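Local coordinates for protein serine hydrolase CCSP0084 (Cycloclasticus sp. P1, PDB 4I3F) that probably hydrolyses carbon-carbon bonds of meta-cleavage products from aromatic breakdown, and probably esters too, as a serine hydrolase of the alpha/beta hydrolase fold, at residues T34-A39 with D112-E117; Q242-H247 with N290-L295; N258-I263 with A269-F274. One frame throughout, in Å; residues are numbered along the deposited sequence.

Interaction 1. Residues T34-A39 with D112-E117; sequences TFLNEA and DAKGIE
Glu38 and Lys114 form a salt bridge, with Lys114 NZ 2.9 Å from Glu38 OE1. The ammonium meets OE1 from above the carboxylate plane, 36° out of it. The other oxygen, OE2, takes a bond from a water at 2.5 Å, and that same water accepts a weak bond from Lys114 NZ at 3.3 Å, so lysine and carboxylate are joined both directly and through solvent. OE2 also has His75 NE2 as a hydrogen-bond partner; the carboxylate is thus gripped at both oxygens, and the nearby ammonium would probably favour its ionised form.

Next to the bridge the contact is apolar: Leu36 CD2 meets Lys114 CE tip to tip at 4.1 Å. The lysine gets there by folding, bent at chi2 (-58°) and again at chi3 (-80°), whereas Glu38 runs extended beyond CG to come at it from the opposite direction. With a leucine in place of Glu38, the Lys114 ammonium and His75 NE2 would probably both be left without their carboxylate partner, and the lysine end would be freer to swing into solvent.

Behind Lys114, the helix stops in a Schellman motif: Gly115 turns away with positive phi while its N keeps a 3.2 Å bond to Asp112 O. Arg141 ties down this corner, pairing with the Asp112 carboxylate and with the carbonyls of Ile116 and Glu117. Strand 32-39 runs between strands 23-29 and 75-79, and Lys114 and Ile116 both lean on Leu77 of the latter, so the contact fastens the end of helix 96-113 across the N-terminal part of the sheet.

Interaction 2. Residues Q242-H247 with N290-L295; sequences QMLVTH and NNLTKL
Leu244 and Thr246 on strand 243-248 look toward Leu292 of helix 286-298, and the two backbones come nearest at Leu244 CA and Thr293 CA, 8.2 Å apart. At that spacing a single helix side chain spans the gap. Leu292 brings CD2 against both strand residues, 3.8 Å from Leu244 CD2 and 4.0 Å from Thr246 CG2.

The leucines cross obliquely, and Leu244 CD2 also rests 3.8 Å from Leu292 CG, the branch point itself. Thr246 and Leu292, by contrast, meet tip to tip. What turns the threonine's methyl rather than its hydroxyl to the helix is rotation about the CA-CB bond, which puts CG2 anti to the carbonyl carbon and OG1 between the backbone N and that carbon (chi1 66°). There OG1 hydrogen-bonds to Leu147 O on the adjoining strand. The buried hydroxyl therefore has its partner within the sheet, and CG2 can serve as plain hydrocarbon. No hydrogen bond links strand and helix here; side-chain packing alone joins them.

Strand 243-248 lies between strands 142-148 and 269-274 in the parallel part of the sheet. Leu292 reaches beyond it to His272 and Phe274 of strand 269-274 and to Phe301 near the C terminus, so this residue packs one face of the last two strands against the C-terminal helix, whose neighbour on another flank is helix 66-70.

Interaction 3. Residues N258-I263 with A269-F274; sequences NAYYLI and AQLHVF
The beta-alpha-beta unit made of strand 243-248, helix 257-265 and strand 269-274 closes here, with Leu271 of the last strand packed against Ala259, Tyr260 and Ile263 of the helix. Over the segments, helix and strand run nearly antiparallel, at 162°, and their axes pass 8.8 Å apart.

Leu271 uses each part of its side chain differently. CD1 touches Ala259 CB at 3.8 Å, where the small alanine lets the helix sit close, while CD2 lies at the edge of the Tyr260 ring near its plane, 3.7 Å from CE2. Tyr260 leaves the backbone pointing away from the strand; with CG anti to the carbonyl carbon (chi1 -64°) the ring folds back, and CE2 also approaches Val273 CG2 at 4.3 Å.

At the C-terminal end of the helix segment, Ile263 crosses Leu271 at about a right angle. Its CG2 branch does the touching, 4.0 Å from Leu271 CB and 4.2 Å from Ala269 CB. Leu271 thus touches three helix residues one to four positions apart.

Strand 269-274 is the outermost strand at this end of the sheet. While Ala269, Leu271 and Val273 turn to helix 257-265, Gln270, His272 and Phe274 touch helix 286-298 instead, and Ala259 and Ile263 extend the packing to Val245 of strand 243-248.

Overall arrangement
From the N terminus, interaction 1 comes first: strand 32-39 meets the end of helix 96-113, closing a loop of 72 residues and tying the N-terminal strands to that helix before the strand that leads to the probable nucleophile elbow. Interaction 2 opens later, at residue 242, and closes only with the C-terminal helix. Interaction 3 falls wholly within that interval, so 2 and 3 nest and neither crosses interaction 1. Together they set helices 286-298 and 257-265 against the last two strands, touching where Val245 O lies 2.9 Å from His272 N, a probable hydrogen bond. Interaction 1 stands apart, its centre about 22 Å from that of interaction 2, toward the other end of the same sheet.

Interaction 1. Residues T34-A39 with D112-E117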
loop_
_atom_site.group_PDB
_atom_site.type_symbol
_atom_site.label_atom_id
_atom_site.label_comp_id
_atom_site.label_asym_id
_atom_site.label_seq_id
_atom_site.Cartn_x
_atom_site.Cartn_y
_atom_site.Cartn_z
ATOM N N THR A 34 9.433 -11.467 8.022
ATOM C CA THR A 34 8.391 -10.460 7.856
ATOM C C THR A 34 7.708 -10.149 9.184
ATOM O O THR A 34 7.274 -11.057 9.892
ATOM C CB THR A 34 7.333 -10.917 6.842
ATOM O OG1 THR A 34 7.883 -10.841 5.523
ATOM C CG2 THR A 34 6.096 -10.025 6.909
ATOM N N PHE A 35 7.621 -8.865 9.528
ATOM C CA PHE A 35 6.855 -8.471 10.702
ATOM C C PHE A 35 5.392 -8.414 10.297
ATOM O O PHE A 35 5.043 -7.769 9.309
ATOM C CB PHE A 35 7.321 -7.118 11.229
ATOM C CG PHE A 35 6.569 -6.664 12.449
ATOM C CD1 PHE A 35 6.848 -7.214 13.695
ATOM C CD2 PHE A 35 5.570 -5.705 12.343
ATOM C CE1 PHE A 35 6.157 -6.811 14.820
ATOM C CE2 PHE A 35 4.875 -5.294 13.461
ATOM C CZ PHE A 35 5.166 -5.847 14.705
ATOM N N LEU A 36 4.543 -9.107 11.049
ATOM C CA LEU A 36 3.153 -9.275 10.657
ATOM C C LEU A 36 2.184 -8.812 11.736
ATOM O O LEU A 36 2.307 -9.189 12.898
ATOM C CB LEU A 36 2.891 -10.748 10.342
ATOM C CG LEU A 36 1.459 -11.100 9.949
ATOM C CD1 LEU A 36 1.112 -10.494 8.601
ATOM C CD2 LEU A 36 1.258 -12.606 9.950
ATOM N N ASN A 37 1.228 -7.977 11.350
ATOM C CA ASN A 37 0.084 -7.690 12.212
ATOM C C ASN A 37 -1.126 -8.522 11.774
ATOM O O ASN A 37 -1.391 -8.643 10.580
ATOM C CB ASN A 37 -0.280 -6.213 12.124
ATOM C CG ASN A 37 0.869 -5.302 12.513
ATOM O OD1 ASN A 37 1.098 -5.052 13.689
ATOM N ND2 ASN A 37 1.581 -4.781 11.520
ATOM N N GLU A 38 -1.848 -9.090 12.738
ATOM C CA GLU A 38 -3.045 -9.875 12.443
ATOM C C GLU A 38 -4.208 -9.506 13.354
ATOM O O GLU A 38 -4.019 -9.180 14.522
ATOM C CB GLU A 38 -2.769 -11.368 12.631
ATOM C CG GLU A 38 -2.176 -12.068 11.438
ATOM C CD GLU A 38 -2.008 -13.550 11.693
ATOM O OE1 GLU A 38 -1.067 -13.920 12.424
ATOM O OE2 GLU A 38 -2.825 -14.337 11.176
ATOM N N ALA A 39 -5.422 -9.598 12.830
ATOM C CA ALA A 39 -6.607 -9.486 13.676
ATOM C C ALA A 39 -7.699 -10.363 13.082
ATOM O O ALA A 39 -7.614 -10.736 11.909
ATOM C CB ALA A 39 -7.061 -8.042 13.776
ATOM N N ASP A 112 1.723 -18.720 2.086
ATOM C CA ASP A 112 2.107 -20.117 2.216
ATOM C C ASP A 112 2.412 -20.452 3.681
ATOM O O ASP A 112 2.048 -21.512 4.180
ATOM C CB ASP A 112 3.333 -20.428 1.354
ATOM C CG ASP A 112 3.016 -20.511 -0.130
ATOM O OD1 ASP A 112 1.821 -20.494 -0.510
ATOM O OD2 ASP A 112 3.983 -20.615 -0.917
ATOM N N ALA A 113 3.080 -19.523 4.358
ATOM C CA ALA A 113 3.469 -19.682 5.760
ATOM C C ALA A 113 2.272 -19.697 6.712
ATOM O O ALA A 113 2.364 -20.212 7.834
ATOM C CB ALA A 113 4.415 -18.569 6.141
ATOM N N LYS A 114 1.162 -19.111 6.272
ATOM C CA LYS A 114 -0.062 -19.059 7.069
ATOM C C LYS A 114 -1.075 -20.116 6.621
ATOM O O LYS A 114 -2.174 -20.219 7.189
ATOM C CB LYS A 114 -0.697 -17.666 6.979
ATOM C CG LYS A 114 0.196 -16.546 7.488
ATOM C CD LYS A 114 0.606 -16.767 8.937
ATOM C CE LYS A 114 -0.479 -16.354 9.901
ATOM N NZ LYS A 114 -0.027 -16.424 11.327
ATOM N N GLY A 115 -0.714 -20.898 5.606
ATOM C CA GLY A 115 -1.607 -21.923 5.080
ATOM C C GLY A 115 -2.864 -21.374 4.429
ATOM O O GLY A 115 -3.894 -22.053 4.393
ATOM N N ILE A 116 -2.777 -20.152 3.906
ATOM C CA ILE A 116 -3.921 -19.511 3.268
ATOM C C ILE A 116 -3.851 -19.675 1.753
ATOM O O ILE A 116 -2.933 -19.160 1.106
ATOM C CB ILE A 116 -3.992 -18.008 3.625
ATOM C CG1 ILE A 116 -4.293 -17.833 5.120
ATOM C CG2 ILE A 116 -5.043 -17.297 2.759
ATOM C CD1 ILE A 116 -4.135 -16.403 5.632
ATOM N N GLU A 117 -4.819 -20.387 1.183
ATOM C CA GLU A 117 -4.791 -20.651 -0.254
ATOM C C GLU A 117 -5.246 -19.442 -1.069
ATOM O O GLU A 117 -4.615 -19.087 -2.073
ATOM C CB GLU A 117 -5.613 -21.897 -0.602
ATOM C CG GLU A 117 -5.645 -22.237 -2.101
ATOM C CD GLU A 117 -4.251 -22.400 -2.722
ATOM O OE1 GLU A 117 -3.297 -22.792 -2.008
ATOM O OE2 GLU A 117 -4.113 -22.138 -3.938
HETATM O O HOH W 1 -3.289 -16.634 12.060
#

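Interaction 2. Residues Q242-H247 with N290-L295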
loop_
_atom_site.group_PDB
_atom_site.type_symbol
_atom_site.label_atom_id
_atom_site.label_comp_id
_atom_site.label_asym_id
_atom_site.label_seq_id
_atom_site.Cartn_x
_atom_site.Cartn_y
_atom_site.Cartn_z
ATOM N N GLN A 242 -12.554 -9.574 -9.480
ATOM C CA GLN A 242 -13.472 -8.494 -9.115
ATOM C C GLN A 242 -12.695 -7.472 -8.299
ATOM O O GLN A 242 -12.005 -7.826 -7.329
ATOM C CB GLN A 242 -14.646 -9.036 -8.298
ATOM C CG GLN A 242 -15.428 -10.149 -8.992
ATOM C CD GLN A 242 -16.171 -9.663 -10.220
ATOM O OE1 GLN A 242 -16.646 -8.533 -10.260
ATOM N NE2 GLN A 242 -16.270 -10.517 -11.233
ATOM N N MET A 243 -12.785 -6.205 -8.693
ATOM C CA MET A 243 -11.906 -5.191 -8.129
ATOM C C MET A 243 -12.644 -3.894 -7.855
ATOM O O MET A 243 -13.594 -3.546 -8.564
ATOM C CB MET A 243 -10.740 -4.926 -9.099
ATOM C CG MET A 243 -9.691 -3.945 -8.594
ATOM S SD MET A 243 -8.447 -3.647 -9.869
ATOM C CE MET A 243 -7.546 -5.191 -9.875
ATOM N N LEU A 244 -12.217 -3.200 -6.803
ATOM C CA LEU A 244 -12.647 -1.832 -6.549
ATOM C C LEU A 244 -11.416 -0.938 -6.488
ATOM O O LEU A 244 -10.532 -1.136 -5.643
ATOM C CB LEU A 244 -13.421 -1.736 -5.232
ATOM C CG LEU A 244 -13.839 -0.324 -4.810
ATOM C CD1 LEU A 244 -14.747 0.331 -5.841
ATOM C CD2 LEU A 244 -14.514 -0.364 -3.445
ATOM N N VAL A 245 -11.340 0.028 -7.403
ATOM C CA VAL A 245 -10.254 1.006 -7.380
ATOM C C VAL A 245 -10.782 2.267 -6.712
ATOM O O VAL A 245 -11.750 2.862 -7.187
ATOM C CB VAL A 245 -9.784 1.338 -8.799
ATOM C CG1 VAL A 245 -8.685 2.413 -8.772
ATOM C CG2 VAL A 245 -9.299 0.061 -9.513
ATOM N N THR A 246 -10.157 2.669 -5.607
ATOM C CA THR A 246 -10.538 3.906 -4.932
ATOM C C THR A 246 -9.430 4.922 -5.106
ATOM O O THR A 246 -8.260 4.562 -5.194
ATOM C CB THR A 246 -10.833 3.700 -3.441
ATOM O OG1 THR A 246 -9.639 3.316 -2.743
ATOM C CG2 THR A 246 -11.897 2.613 -3.262
ATOM N N HIS A 247 -9.797 6.194 -5.179
ATOM C CA HIS A 247 -8.799 7.231 -5.390
ATOM C C HIS A 247 -9.290 8.550 -4.851
ATOM O O HIS A 247 -10.486 8.847 -4.886
ATOM C CB HIS A 247 -8.509 7.384 -6.883
ATOM C CG HIS A 247 -7.098 7.785 -7.190
ATOM N ND1 HIS A 247 -6.163 6.891 -7.661
ATOM C CD2 HIS A 247 -6.467 8.981 -7.110
ATOM C CE1 HIS A 247 -5.009 7.513 -7.842
ATOM N NE2 HIS A 247 -5.170 8.785 -7.522
ATOM N N ASN A 290 -13.580 2.582 5.150
ATOM C CA ASN A 290 -13.740 1.317 5.864
ATOM C C ASN A 290 -15.034 0.624 5.461
ATOM O O ASN A 290 -15.061 -0.570 5.144
ATOM C CB ASN A 290 -13.721 1.557 7.378
ATOM C CG ASN A 290 -12.323 1.795 7.912
ATOM O OD1 ASN A 290 -11.343 1.726 7.171
ATOM N ND2 ASN A 290 -12.227 2.089 9.201
ATOM N N ASN A 291 -16.119 1.383 5.460
ATOM C CA ASN A 291 -17.391 0.819 5.027
ATOM C C ASN A 291 -17.445 0.436 3.551
ATOM O O ASN A 291 -17.930 -0.645 3.224
ATOM C CB ASN A 291 -18.555 1.712 5.446
ATOM C CG ASN A 291 -18.855 1.592 6.935
ATOM O OD1 ASN A 291 -19.462 0.621 7.379
ATOM N ND2 ASN A 291 -18.420 2.567 7.708
ATOM N N LEU A 292 -16.939 1.286 2.654
ATOM C CA LEU A 292 -16.933 0.939 1.226
ATOM C C LEU A 292 -16.156 -0.347 0.975
ATOM O O LEU A 292 -16.613 -1.232 0.239
ATOM C CB LEU A 292 -16.356 2.084 0.384
ATOM C CG LEU A 292 -16.444 1.879 -1.120
ATOM C CD1 LEU A 292 -17.896 1.954 -1.576
ATOM C CD2 LEU A 292 -15.605 2.925 -1.831
ATOM N N THR A 293 -14.992 -0.447 1.609
ATOM C CA THR A 293 -14.120 -1.613 1.477
ATOM C C THR A 293 -14.787 -2.874 2.012
ATOM O O THR A 293 -14.815 -3.907 1.326
ATOM C CB THR A 293 -12.778 -1.350 2.185
ATOM O OG1 THR A 293 -12.114 -0.263 1.520
ATOM C CG2 THR A 293 -11.875 -2.590 2.163
ATOM N N LYS A 294 -15.327 -2.793 3.228
ATOM C CA LYS A 294 -15.998 -3.931 3.836
ATOM C C LYS A 294 -17.193 -4.391 3.015
ATOM O O LYS A 294 -17.338 -5.583 2.722
ATOM C CB LYS A 294 -16.450 -3.603 5.261
ATOM C CG LYS A 294 -17.136 -4.780 5.943
ATOM C CD LYS A 294 -17.893 -4.360 7.201
ATOM C CE LYS A 294 -18.591 -5.542 7.863
ATOM N NZ LYS A 294 -19.889 -5.900 7.227
ATOM N N LEU A 295 -18.052 -3.444 2.641
ATOM C CA LEU A 295 -19.247 -3.788 1.884
ATOM C C LEU A 295 -18.890 -4.363 0.517
ATOM O O LEU A 295 -19.622 -5.205 -0.001
ATOM C CB LEU A 295 -20.163 -2.568 1.740
ATOM C CG LEU A 295 -20.710 -2.011 3.053
ATOM C CD1 LEU A 295 -21.298 -0.630 2.829
ATOM C CD2 LEU A 295 -21.732 -2.947 3.675
#

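Interaction 3. Residues N258-I263 with A269-F274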
loop_
_atom_site.group_PDB
_atom_site.type_symbol
_atom_site.label_atom_id
_atom_site.label_comp_id
_atom_site.label_asym_id
_atom_site.label_seq_id
_atom_site.Cartn_x
_atom_site.Cartn_y
_atom_site.Cartn_z
ATOM N N ASN A 258 -4.655 8.020 -13.131
ATOM C CA ASN A 258 -4.230 6.611 -13.021
ATOM C C ASN A 258 -5.358 5.700 -12.743
ATOM O O ASN A 258 -5.404 4.631 -13.207
ATOM C CB ASN A 258 -3.347 6.363 -11.863
ATOM C CG ASN A 258 -2.119 6.928 -12.078
ATOM O OD1 ASN A 258 -1.446 6.377 -12.789
ATOM N ND2 ASN A 258 -1.951 8.229 -11.733
ATOM N N ALA A 259 -6.251 6.175 -11.909
ATOM C CA ALA A 259 -7.389 5.332 -11.579
ATOM C C ALA A 259 -8.235 5.136 -12.821
ATOM O O ALA A 259 -8.701 4.023 -13.105
ATOM C CB ALA A 259 -8.209 5.941 -10.442
ATOM N N TYR A 260 -8.441 6.216 -13.568
ATOM C CA TYR A 260 -9.203 6.139 -14.809
ATOM C C TYR A 260 -8.540 5.210 -15.827
ATOM O O TYR A 260 -9.223 4.488 -16.565
ATOM C CB TYR A 260 -9.331 7.525 -15.425
ATOM C CG TYR A 260 -10.120 8.533 -14.610
ATOM C CD1 TYR A 260 -10.071 9.884 -14.931
ATOM C CD2 TYR A 260 -10.923 8.146 -13.545
ATOM C CE1 TYR A 260 -10.788 10.822 -14.208
ATOM C CE2 TYR A 260 -11.639 9.093 -12.814
ATOM C CZ TYR A 260 -11.570 10.413 -13.154
ATOM O OH TYR A 260 -12.301 11.351 -12.445
ATOM N N TYR A 261 -7.211 5.258 -15.888
ATOM C CA TYR A 261 -6.424 4.409 -16.781
ATOM C C TYR A 261 -6.646 2.945 -16.434
ATOM O O TYR A 261 -6.877 2.110 -17.326
ATOM C CB TYR A 261 -4.943 4.745 -16.593
ATOM C CG TYR A 261 -3.982 4.029 -17.518
ATOM C CD1 TYR A 261 -3.559 4.617 -18.698
ATOM C CD2 TYR A 261 -3.481 2.773 -17.194
ATOM C CE1 TYR A 261 -2.666 3.968 -19.541
ATOM C CE2 TYR A 261 -2.599 2.118 -18.034
ATOM C CZ TYR A 261 -2.192 2.717 -19.198
ATOM O OH TYR A 261 -1.301 2.062 -20.027
ATOM N N LEU A 262 -6.555 2.634 -15.142
ATOM C CA LEU A 262 -6.682 1.257 -14.690
ATOM C C LEU A 262 -8.085 0.713 -14.952
ATOM O O LEU A 262 -8.232 -0.382 -15.512
ATOM C CB LEU A 262 -6.275 1.110 -13.222
ATOM C CG LEU A 262 -4.781 1.341 -12.971
ATOM C CD1 LEU A 262 -4.468 1.475 -11.491
ATOM C CD2 LEU A 262 -3.940 0.218 -13.577
ATOM N N ILE A 263 -9.120 1.474 -14.609
ATOM C CA ILE A 263 -10.466 0.937 -14.837
ATOM C C ILE A 263 -10.827 0.836 -16.324
ATOM O O ILE A 263 -11.712 0.061 -16.696
ATOM C CB ILE A 263 -11.572 1.625 -13.969
ATOM C CG1 ILE A 263 -11.842 3.064 -14.403
ATOM C CG2 ILE A 263 -11.224 1.567 -12.487
ATOM C CD1 ILE A 263 -13.108 3.203 -15.204
ATOM N N ALA A 269 -13.248 -4.209 -12.838
ATOM C CA ALA A 269 -12.931 -3.172 -11.869
ATOM C C ALA A 269 -13.985 -2.064 -11.830
ATOM O O ALA A 269 -14.273 -1.430 -12.858
ATOM C CB ALA A 269 -11.579 -2.589 -12.190
ATOM N N GLN A 270 -14.547 -1.820 -10.644
ATOM C CA GLN A 270 -15.367 -0.630 -10.407
ATOM C C GLN A 270 -14.474 0.477 -9.895
ATOM O O GLN A 270 -13.356 0.211 -9.442
ATOM C CB GLN A 270 -16.412 -0.910 -9.328
ATOM C CG GLN A 270 -17.515 -1.871 -9.695
ATOM C CD GLN A 270 -18.324 -2.275 -8.466
ATOM O OE1 GLN A 270 -18.789 -1.424 -7.707
ATOM N NE2 GLN A 270 -18.462 -3.574 -8.251
ATOM N N LEU A 271 -14.970 1.714 -9.936
ATOM C CA LEU A 271 -14.199 2.870 -9.480
ATOM C C LEU A 271 -14.971 3.658 -8.432
ATOM O O LEU A 271 -16.168 3.833 -8.564
ATOM C CB LEU A 271 -13.946 3.796 -10.672
ATOM C CG LEU A 271 -13.245 5.123 -10.373
ATOM C CD1 LEU A 271 -11.808 4.909 -9.936
ATOM C CD2 LEU A 271 -13.310 6.041 -11.602
ATOM N N HIS A 272 -14.285 4.153 -7.404
ATOM C CA HIS A 272 -14.892 5.139 -6.522
ATOM C C HIS A 272 -13.903 6.257 -6.244
ATOM O O HIS A 272 -12.766 5.993 -5.843
ATOM C CB HIS A 272 -15.335 4.511 -5.192
ATOM C CG HIS A 272 -16.361 5.327 -4.463
ATOM N ND1 HIS A 272 -17.716 5.107 -4.598
ATOM C CD2 HIS A 272 -16.235 6.379 -3.617
ATOM C CE1 HIS A 272 -18.380 5.982 -3.864
ATOM N NE2 HIS A 272 -17.506 6.759 -3.249
ATOM N N VAL A 273 -14.325 7.499 -6.471
ATOM C CA VAL A 273 -13.456 8.650 -6.238
ATOM C C VAL A 273 -14.042 9.528 -5.143
ATOM O O VAL A 273 -15.206 9.914 -5.220
ATOM C CB VAL A 273 -13.276 9.489 -7.524
ATOM C CG1 VAL A 273 -12.308 10.650 -7.279
ATOM C CG2 VAL A 273 -12.747 8.624 -8.665
ATOM N N PHE A 274 -13.230 9.849 -4.137
ATOM C CA PHE A 274 -13.658 10.717 -3.041
ATOM C C PHE A 274 -13.205 12.157 -3.249
ATOM O O PHE A 274 -12.050 12.419 -3.586
ATOM C CB PHE A 274 -13.100 10.217 -1.706
ATOM C CG PHE A 274 -13.690 8.912 -1.250
ATOM C CD1 PHE A 274 -14.913 8.883 -0.598
ATOM C CD2 PHE A 274 -13.012 7.720 -1.455
ATOM C CE1 PHE A 274 -15.463 7.675 -0.164
ATOM C CE2 PHE A 274 -13.550 6.507 -1.023
ATOM C CZ PHE A 274 -14.777 6.492 -0.375
#